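Local coordinates for protein transferrin (Manduca sexta, PDB 6WB6) that transports iron, binding a single ferric ion per molecule together with a carbonate anion, at residues R134-K139 with S156-K161. Sequence-based numbering, arbitrary orientation.
Sequences RAVFPK and STFFAK
Phe137 and Phe158 meet as a T-shaped (edge-to-face) pair: the CD1–CE1 edge of Phe137 is directed at the face of Phe158, with ring centroids 4.9 Å apart and planes inclined at 57°. Phe137 CD1 stands over the middle of the Phe158 ring and comes within 3.6 Å of Phe158 CG, so slightly positive ring hydrogens meet a pi cloud. Phe158 reaches this place because its CG lies anti to the backbone N (chi1 -174°), which carries the ring out from the last turn of helix 147-158 toward the loop.

Aliphatic groups add to the packing around Phe158. Val136 CG1 lies at the ring's edge, 3.8 Å from Phe158 CE1, where a compact branched side chain fits. The rigid ring of Pro138, with no flexible chain to order, presents CD to both CB and CD1 of Phe158 at 3.7 Å, while Pro138 CG meets the methyl CG2 of Thr157 at 3.7 Å. Thr157 suits this exposed margin, since its hydroxyl makes a weak hydrogen bond back to Lys153 O.

A type I beta turn from Arg134 to Phe137 bends the loop just before Pro138, closed by the backbone hydrogen bond from Phe137 N to Arg134 O, 2.9 Å. Phe137 also packs on Leu128 and Leu131 of helix 121-131, and Phe158 on Lys109.

An alanine in place of Phe158 would probably leave the edge of Phe137 without its aromatic face and Val136 CG1 without its ring edge, keeping at most the CB contact with Pro138.

With no hydrogen bond or salt bridge between the segments, shape and burial of two phenylalanine rings, rather than directional bonds, hold the loop to the end of helix 147-158, away from the iron site.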
loop_
_atom_site.group_PDB
_atom_site.type_symbol
_atom_site.label_atom_id
_atom_site.label_comp_id
_atom_site.label_asym_id
_atom_site.label_seq_id
_atom_site.Cartn_x
_atom_site.Cartn_y
_atom_site.Cartn_z
ATOM N N ARG A 134 18.766 -19.398 -13.755
ATOM C CA ARG A 134 19.166 -20.071 -14.981
ATOM C C ARG A 134 19.799 -19.052 -15.906
ATOM O O ARG A 134 19.225 -17.984 -16.150
ATOM C CB ARG A 134 17.978 -20.753 -15.652
ATOM C CG ARG A 134 17.179 -21.592 -14.705
ATOM C CD ARG A 134 16.225 -22.456 -15.455
ATOM N NE ARG A 134 16.884 -23.649 -15.958
ATOM C CZ ARG A 134 17.010 -24.775 -15.267
ATOM N NH1 ARG A 134 16.534 -24.843 -14.033
ATOM N NH2 ARG A 134 17.626 -25.831 -15.807
ATOM N N ALA A 135 20.981 -19.387 -16.418
ATOM C CA ALA A 135 21.711 -18.441 -17.252
ATOM C C ALA A 135 20.886 -17.980 -18.448
ATOM O O ALA A 135 21.051 -16.849 -18.921
ATOM C CB ALA A 135 23.020 -19.076 -17.725
ATOM N N VAL A 136 20.002 -18.838 -18.958
ATOM C CA VAL A 136 19.240 -18.479 -20.142
ATOM C C VAL A 136 18.246 -17.360 -19.833
ATOM O O VAL A 136 17.854 -16.599 -20.735
ATOM C CB VAL A 136 18.584 -19.764 -20.689
ATOM C CG1 VAL A 136 17.588 -20.293 -19.714
ATOM C CG2 VAL A 136 17.935 -19.531 -22.040
ATOM N N PHE A 137 17.875 -17.197 -18.575
ATOM C CA PHE A 137 16.863 -16.211 -18.185
ATOM C C PHE A 137 17.460 -14.805 -18.183
ATOM O O PHE A 137 18.543 -14.601 -17.637
ATOM C CB PHE A 137 16.300 -16.529 -16.788
ATOM C CG PHE A 137 15.006 -15.840 -16.506
ATOM C CD1 PHE A 137 13.813 -16.319 -17.066
ATOM C CD2 PHE A 137 14.975 -14.708 -15.716
ATOM C CE1 PHE A 137 12.621 -15.670 -16.843
ATOM C CE2 PHE A 137 13.784 -14.047 -15.477
ATOM C CZ PHE A 137 12.595 -14.532 -16.047
ATOM N N PRO A 138 16.759 -13.810 -18.738
ATOM C CA PRO A 138 17.315 -12.449 -18.759
ATOM C C PRO A 138 17.664 -11.968 -17.364
ATOM O O PRO A 138 17.013 -12.317 -16.383
ATOM C CB PRO A 138 16.191 -11.600 -19.363
ATOM C CG PRO A 138 15.269 -12.575 -20.068
ATOM C CD PRO A 138 15.432 -13.892 -19.380
ATOM N N LYS A 139 18.710 -11.153 -17.292
ATOM C CA LYS A 139 19.100 -10.509 -16.058
ATOM C C LYS A 139 18.158 -9.354 -15.763
ATOM O O LYS A 139 17.474 -8.830 -16.643
ATOM C CB LYS A 139 20.544 -9.994 -16.140
ATOM C CG LYS A 139 21.562 -11.095 -16.417
ATOM C CD LYS A 139 21.486 -12.134 -15.313
ATOM C CE LYS A 139 22.542 -13.218 -15.440
ATOM N NZ LYS A 139 22.199 -14.389 -14.588
ATOM N N SER A 156 8.890 -10.682 -20.547
ATOM C CA SER A 156 8.457 -10.423 -21.926
ATOM C C SER A 156 9.545 -10.708 -22.950
ATOM O O SER A 156 9.241 -10.848 -24.138
ATOM C CB SER A 156 8.014 -8.979 -22.102
ATOM O OG SER A 156 9.100 -8.123 -21.906
ATOM N N THR A 157 10.796 -10.774 -22.510
ATOM C CA THR A 157 11.931 -11.164 -23.334
ATOM C C THR A 157 12.201 -12.668 -23.321
ATOM O O THR A 157 12.804 -13.184 -24.265
ATOM C CB THR A 157 13.175 -10.411 -22.832
ATOM O OG1 THR A 157 13.083 -9.048 -23.254
ATOM C CG2 THR A 157 14.469 -11.032 -23.326
ATOM N N PHE A 158 11.785 -13.383 -22.280
ATOM C CA PHE A 158 12.059 -14.816 -22.195
ATOM C C PHE A 158 10.935 -15.618 -22.839
ATOM O O PHE A 158 11.176 -16.533 -23.629
ATOM C CB PHE A 158 12.235 -15.209 -20.727
ATOM C CG PHE A 158 12.672 -16.647 -20.490
ATOM C CD1 PHE A 158 13.973 -17.060 -20.734
ATOM C CD2 PHE A 158 11.803 -17.558 -19.943
ATOM C CE1 PHE A 158 14.373 -18.355 -20.466
ATOM C CE2 PHE A 158 12.210 -18.859 -19.665
ATOM C CZ PHE A 158 13.485 -19.251 -19.929
ATOM N N PHE A 159 9.704 -15.292 -22.493
ATOM C CA PHE A 159 8.554 -15.922 -23.102
ATOM C C PHE A 159 8.181 -15.158 -24.365
ATOM O O PHE A 159 8.419 -13.953 -24.478
ATOM C CB PHE A 159 7.391 -15.979 -22.100
ATOM C CG PHE A 159 7.706 -16.804 -20.852
ATOM C CD1 PHE A 159 8.054 -18.143 -20.961
ATOM C CD2 PHE A 159 7.651 -16.245 -19.595
ATOM C CE1 PHE A 159 8.349 -18.912 -19.828
ATOM C CE2 PHE A 159 7.938 -17.001 -18.462
ATOM C CZ PHE A 159 8.277 -18.342 -18.580
ATOM N N ALA A 160 7.683 -15.898 -25.350
ATOM C CA ALA A 160 7.209 -15.286 -26.585
ATOM C C ALA A 160 5.993 -14.429 -26.318
ATOM O O ALA A 160 5.901 -13.287 -26.773
ATOM C CB ALA A 160 6.860 -16.376 -27.605
ATOM N N LYS A 161 5.029 -14.993 -25.611
ATOM C CA LYS A 161 3.833 -14.298 -25.200
ATOM C C LYS A 161 3.471 -14.839 -23.831
ATOM O O LYS A 161 3.901 -15.932 -23.448
ATOM C CB LYS A 161 2.670 -14.522 -26.178
ATOM C CG LYS A 161 2.917 -14.117 -27.592
ATOM C CD LYS A 161 1.622 -14.241 -28.414
ATOM C CE LYS A 161 1.732 -13.486 -29.725
ATOM N NZ LYS A 161 0.654 -13.890 -30.655
#